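Local coordinates for protein Aac(6')-ib (Escherichia coli, PDB 2BUE) that probably catalyses transfer of an acetyl group from acetyl-CoA to the 6'-amino group of aminoglycosides such as kanamycin B, a reaction that confers antibiotic resistance, at residues A[165-170]-A[186-191]. The protein carries 2 engineered substitutions. Numbering follows the deposited sequence.
Sequences RCYEKA and VYMVQT. With COA (coenzyme A), chain B.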
ATOM      1  N   ARG A 165      10.334   7.737  -4.360  1.00 12.97           N
ATOM      2  CA  ARG A 165      11.174   7.189  -5.419  1.00 14.56           C
ATOM      3  C   ARG A 165      10.787   5.756  -5.790  1.00 13.69           C
ATOM      4  O   ARG A 165      10.724   5.423  -6.972  1.00 13.68           O
ATOM      5  CB  ARG A 165      12.658   7.268  -5.046  1.00 15.39           C
ATOM      6  CG  ARG A 165      13.574   6.716  -6.134  1.00 19.88           C
ATOM      7  CD  ARG A 165      13.748   7.692  -7.307  1.00 27.97           C
ATOM      8  NE  ARG A 165      14.216   7.011  -8.519  1.00 32.40           N
ATOM      9  CZ  ARG A 165      13.577   7.034  -9.690  1.00 35.15           C
ATOM     10  NH1 ARG A 165      12.449   7.722  -9.825  1.00 35.90           N
ATOM     11  NH2 ARG A 165      14.075   6.382 -10.738  1.00 37.24           N
ATOM     12  N   CYS A 166      10.514   4.922  -4.789  1.00 13.50           N
ATOM     13  CA  CYS A 166      10.065   3.545  -5.054  1.00 13.17           C
ATOM     14  C   CYS A 166       8.810   3.577  -5.949  1.00 12.42           C
ATOM     15  O   CYS A 166       8.738   2.875  -6.967  1.00 12.44           O
ATOM     16  CB  CYS A 166       9.772   2.838  -3.738  1.00 13.79           C
ATOM     17  SG  CYS A 166       8.942   1.247  -3.916  1.00 14.47           S
ATOM     18  N   TYR A 167       7.842   4.418  -5.577  1.00 11.84           N
ATOM     19  CA  TYR A 167       6.604   4.510  -6.347  1.00 11.92           C
ATOM     20  C   TYR A 167       6.846   4.964  -7.791  1.00 11.91           C
ATOM     21  O   TYR A 167       6.253   4.428  -8.728  1.00 12.01           O
ATOM     22  CB  TYR A 167       5.583   5.418  -5.657  1.00 12.88           C
ATOM     23  CG  TYR A 167       4.909   4.782  -4.454  1.00 12.75           C
ATOM     24  CD1 TYR A 167       4.233   3.544  -4.592  1.00 15.17           C
ATOM     25  CD2 TYR A 167       4.844   5.456  -3.219  1.00 13.83           C
ATOM     26  CE1 TYR A 167       3.551   2.946  -3.507  1.00 15.74           C
ATOM     27  CE2 TYR A 167       4.188   4.856  -2.112  1.00 14.29           C
ATOM     28  CZ  TYR A 167       3.540   3.591  -2.281  1.00 14.39           C
ATOM     29  OH  TYR A 167       2.859   2.930  -1.253  1.00 17.95           O
ATOM     30  N   GLU A 168       7.728   5.950  -7.956  1.00 11.99           N
ATOM     31  CA  GLU A 168       8.127   6.399  -9.305  1.00 13.22           C
ATOM     32  C   GLU A 168       8.740   5.260 -10.116  1.00 13.21           C
ATOM     33  O   GLU A 168       8.386   5.074 -11.282  1.00 13.66           O
ATOM     34  CB  GLU A 168       9.105   7.576  -9.202  1.00 13.57           C
ATOM     35  CG  GLU A 168       8.433   8.864  -8.753  1.00 16.67           C
ATOM     36  CD  GLU A 168       9.389  10.041  -8.805  1.00 19.62           C
ATOM     37  OE1 GLU A 168      10.609   9.808  -8.607  1.00 22.69           O
ATOM     38  OE2 GLU A 168       8.918  11.179  -9.036  1.00 20.91           O
ATOM     39  N   LYS A 169       9.643   4.500  -9.497  1.00 13.46           N
ATOM     40  CA  LYS A 169      10.277   3.352 -10.166  1.00 14.95           C
ATOM     41  C   LYS A 169       9.238   2.301 -10.583  1.00 15.45           C
ATOM     42  O   LYS A 169       9.386   1.625 -11.611  1.00 17.00           O
ATOM     43  CB  LYS A 169      11.339   2.722  -9.271  1.00 16.45           C
ATOM     44  CG  LYS A 169      12.554   3.615  -9.086  1.00 19.17           C
ATOM     45  CD  LYS A 169      13.773   2.817  -8.717  1.00 26.47           C
ATOM     46  CE  LYS A 169      13.653   2.264  -7.348  1.00 28.26           C
ATOM     47  NZ  LYS A 169      14.646   1.172  -7.108  1.00 31.69           N
ATOM     48  N   ALA A 170       8.170   2.195  -9.798  1.00 15.05           N
ATOM     49  CA  ALA A 170       7.067   1.280 -10.120  1.00 14.99           C
ATOM     50  C   ALA A 170       5.994   1.850 -11.068  1.00 15.53           C
ATOM     51  O   ALA A 170       4.945   1.204 -11.272  1.00 16.01           O
ATOM     52  CB  ALA A 170       6.415   0.777  -8.831  1.00 14.85           C
ATOM     53  N   VAL A 186       1.850  13.589  -0.841  1.00  9.22           N
ATOM     54  CA  VAL A 186       2.175  13.720  -2.256  1.00  9.98           C
ATOM     55  C   VAL A 186       1.280  12.727  -2.999  1.00  9.23           C
ATOM     56  O   VAL A 186       1.499  11.523  -2.910  1.00  9.23           O
ATOM     57  CB  VAL A 186       3.659  13.466  -2.529  1.00 10.31           C
ATOM     58  CG1 VAL A 186       3.962  13.546  -4.027  1.00 11.12           C
ATOM     59  CG2 VAL A 186       4.509  14.509  -1.749  1.00 12.33           C
ATOM     60  N   TYR A 187       0.280  13.252  -3.709  1.00  8.97           N
ATOM     61  CA  TYR A 187      -0.657  12.405  -4.446  1.00  9.32           C
ATOM     62  C   TYR A 187       0.037  11.889  -5.710  1.00  9.58           C
ATOM     63  O   TYR A 187       0.547  12.668  -6.528  1.00  9.87           O
ATOM     64  CB  TYR A 187      -1.881  13.218  -4.813  1.00 10.09           C
ATOM     65  CG  TYR A 187      -2.982  12.359  -5.337  1.00  9.21           C
ATOM     66  CD1 TYR A 187      -3.582  11.376  -4.520  1.00  9.30           C
ATOM     67  CD2 TYR A 187      -3.430  12.515  -6.643  1.00 10.75           C
ATOM     68  CE1 TYR A 187      -4.633  10.571  -5.014  1.00  9.64           C
ATOM     69  CE2 TYR A 187      -4.471  11.704  -7.155  1.00  9.79           C
ATOM     70  CZ  TYR A 187      -5.046  10.734  -6.341  1.00 11.50           C
ATOM     71  OH  TYR A 187      -6.035   9.936  -6.875  1.00  9.88           O
ATOM     72  N   MET A 188       0.066  10.563  -5.864  1.00  9.14           N
ATOM     73  CA  MET A 188       0.730   9.928  -7.006  1.00  9.18           C
ATOM     74  C   MET A 188      -0.234   8.959  -7.673  1.00  9.70           C
ATOM     75  O   MET A 188      -0.991   8.287  -6.989  1.00  9.87           O
ATOM     76  CB  MET A 188       1.957   9.145  -6.531  1.00  9.67           C
ATOM     77  CG  MET A 188       2.984  10.054  -5.804  1.00  9.81           C
ATOM     78  SD  MET A 188       4.450   9.150  -5.315  1.00 11.54           S
ATOM     79  CE  MET A 188       5.257   8.832  -6.874  1.00 10.04           C
ATOM     80  N   VAL A 189      -0.165   8.860  -8.995  1.00  9.81           N
ATOM     81  CA  VAL A 189      -1.095   7.982  -9.719  1.00 10.09           C
ATOM     82  C   VAL A 189      -0.415   7.215 -10.848  1.00 10.98           C
ATOM     83  O   VAL A 189       0.629   7.626 -11.391  1.00 10.96           O
ATOM     84  CB  VAL A 189      -2.344   8.761 -10.271  1.00  9.13           C
ATOM     85  CG1 VAL A 189      -3.085   9.535  -9.186  1.00 11.44           C
ATOM     86  CG2 VAL A 189      -1.980   9.652 -11.463  1.00 11.64           C
ATOM     87  N   GLN A 190      -1.046   6.100 -11.217  1.00 10.31           N
ATOM     88  CA  GLN A 190      -0.686   5.319 -12.389  1.00 11.06           C
ATOM     89  C   GLN A 190      -2.008   4.887 -13.041  1.00 10.52           C
ATOM     90  O   GLN A 190      -2.787   4.173 -12.424  1.00 10.82           O
ATOM     91  CB  GLN A 190       0.119   4.094 -11.968  1.00 11.25           C
ATOM     92  CG  GLN A 190       0.667   3.322 -13.132  1.00 13.83           C
ATOM     93  CD  GLN A 190       1.630   2.217 -12.751  1.00 15.89           C
ATOM     94  OE1 GLN A 190       2.075   2.073 -11.580  1.00 17.54           O
ATOM     95  NE2 GLN A 190       2.002   1.439 -13.751  1.00 16.78           N
ATOM     96  N   THR A 191      -2.282   5.344 -14.264  1.00 10.94           N
ATOM     97  CA  THR A 191      -3.545   5.015 -14.943  1.00 10.91           C
ATOM     98  C   THR A 191      -3.435   3.669 -15.657  1.00 10.85           C
ATOM     99  O   THR A 191      -2.342   3.205 -15.964  1.00 10.60           O
ATOM    100  CB  THR A 191      -3.912   6.068 -16.020  1.00 12.31           C
ATOM    101  OG1 THR A 191      -2.906   6.052 -17.048  1.00 12.16           O
ATOM    102  CG2 THR A 191      -4.025   7.490 -15.382  1.00 12.62           C
TER
HETATM  103  N1A COA B1200      15.920   9.155   0.482  1.00 42.67           N
HETATM  104  C2A COA B1200      15.627   9.322  -0.807  1.00 42.45           C
HETATM  105  N3A COA B1200      15.717   8.319  -1.668  1.00 42.51           N
HETATM  106  C4A COA B1200      16.116   7.108  -1.242  1.00 41.95           C
HETATM  107  C5A COA B1200      16.432   6.896   0.089  1.00 42.93           C
HETATM  108  C6A COA B1200      16.325   7.963   0.968  1.00 42.58           C
HETATM  109  N6A COA B1200      16.622   7.785   2.261  1.00 42.42           N
HETATM  110  N7A COA B1200      16.793   5.623   0.238  1.00 43.29           N
HETATM  111  C8A COA B1200      16.713   5.045  -0.958  1.00 42.65           C
HETATM  112  N9A COA B1200      16.310   5.953  -1.855  1.00 42.29           N
HETATM  113  C1B COA B1200      16.070   5.718  -3.274  1.00 41.32           C
HETATM  114  C2B COA B1200      16.869   4.484  -3.637  1.00 41.48           C
HETATM  115  O2B COA B1200      18.144   4.904  -4.134  1.00 43.24           O
HETATM  116  C3B COA B1200      15.981   3.845  -4.701  1.00 41.00           C
HETATM  117  O3B COA B1200      16.094   4.587  -5.919  1.00 44.05           O
HETATM  118  P3B COA B1200      17.174   4.187  -7.031  1.00 47.39           P
HETATM  119  O7A COA B1200      16.771   5.095  -8.310  1.00 48.04           O
HETATM  120  O8A COA B1200      16.882   2.657  -7.430  1.00 47.17           O
HETATM  121  O9A COA B1200      18.568   4.420  -6.561  1.00 48.38           O
HETATM  122  C4B COA B1200      14.572   4.101  -4.145  1.00 37.01           C
HETATM  123  O4B COA B1200      14.671   5.290  -3.315  1.00 37.53           O
HETATM  124  C5B COA B1200      13.840   3.000  -3.374  1.00 32.33           C
HETATM  125  O5B COA B1200      13.517   1.875  -4.202  1.00 26.61           O
HETATM  126  P1A COA B1200      13.526   0.398  -3.515  1.00 22.87           P
HETATM  127  O1A COA B1200      12.709  -0.560  -4.346  1.00 24.10           O
HETATM  128  O2A COA B1200      14.885  -0.039  -3.105  1.00 23.34           O
HETATM  129  O3A COA B1200      12.693   0.729  -2.198  1.00 20.71           O
HETATM  130  P2A COA B1200      12.543  -0.301  -0.942  1.00 20.42           P
HETATM  131  O4A COA B1200      12.812  -1.675  -1.409  1.00 19.72           O
HETATM  132  O5A COA B1200      13.239   0.236   0.265  1.00 21.36           O
HETATM  133  O6A COA B1200      10.948  -0.152  -0.694  1.00 20.90           O
HETATM  134  CBP COA B1200       9.464   0.977   0.867  1.00 17.37           C
HETATM  135  CCP COA B1200      10.332   1.131  -0.399  1.00 17.47           C
HETATM  136  CDP COA B1200       8.851   2.359   1.193  1.00 18.58           C
HETATM  137  CEP COA B1200       8.343  -0.054   0.573  1.00 14.99           C
HETATM  138  CAP COA B1200      10.361   0.481   2.052  1.00 17.81           C
HETATM  139  OAP COA B1200      11.566   1.271   2.137  1.00 19.21           O
HETATM  140  C9P COA B1200       9.615   0.454   3.404  1.00 17.40           C
HETATM  141  O9P COA B1200       8.762  -0.410   3.618  1.00 16.50           O
HETATM  142  N8P COA B1200       9.968   1.412   4.291  1.00 18.16           N
HETATM  143  C7P COA B1200       9.356   1.535   5.634  1.00 19.68           C
HETATM  144  C6P COA B1200       7.818   1.707   5.537  1.00 21.60           C
HETATM  145  C5P COA B1200       7.360   2.775   4.513  1.00 24.11           C
HETATM  146  O5P COA B1200       7.984   3.828   4.352  1.00 21.45           O
HETATM  147  N4P COA B1200       6.238   2.481   3.836  1.00 22.83           N
HETATM  148  C3P COA B1200       5.712   3.401   2.805  1.00 24.72           C
HETATM  149  C2P COA B1200       4.778   4.469   3.370  1.00 27.31           C
HETATM  150  S1P COA B1200       4.010   5.503   2.043  1.00 29.33           S
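M188 reaches from strand 183-191 to helix 161-169 and sets its methyl CE against Y167 CB, 3.6 Å away, and against E168 CG, 3.7 Å away. Its chain runs straight as far as SD and then bends (chi3 71°), which turns CE onto the helix; an unbranched, flexible thioether suits packing across the distance from strand to helix. SD stands obliquely to the Y167 ring, 5.3 Å from its centroid, a Met-aromatic contact. At the far end of that ring the OH is hydrogen-bonded to Q119, and the ring edge lies near S1P of coenzyme A. E168 crosses M188 at about a right angle, giving it the aliphatic CG, while the carboxylate pairs with R165 and R174.

The cationic R165 and K169 suit the anionic 3'-phosphate of coenzyme A. R165 NE donates a nearly straight bond (172°) to its O7A, and R165 NH1 forms a salt bridge with E168 OE1 (3.0 Å), in the guanidinium plane but tilted from the carboxylate plane; both partners probably help fix the group's rotation. K169 CG lies above one guanidinium face, toward its rim, and K169 NZ is hydrogen-bonded to coenzyme A O8A, 2.7 Å away. One helix thus joins the buried face of strand 183-191 to the coenzyme A pocket of a GNAT acetyltransferase fold.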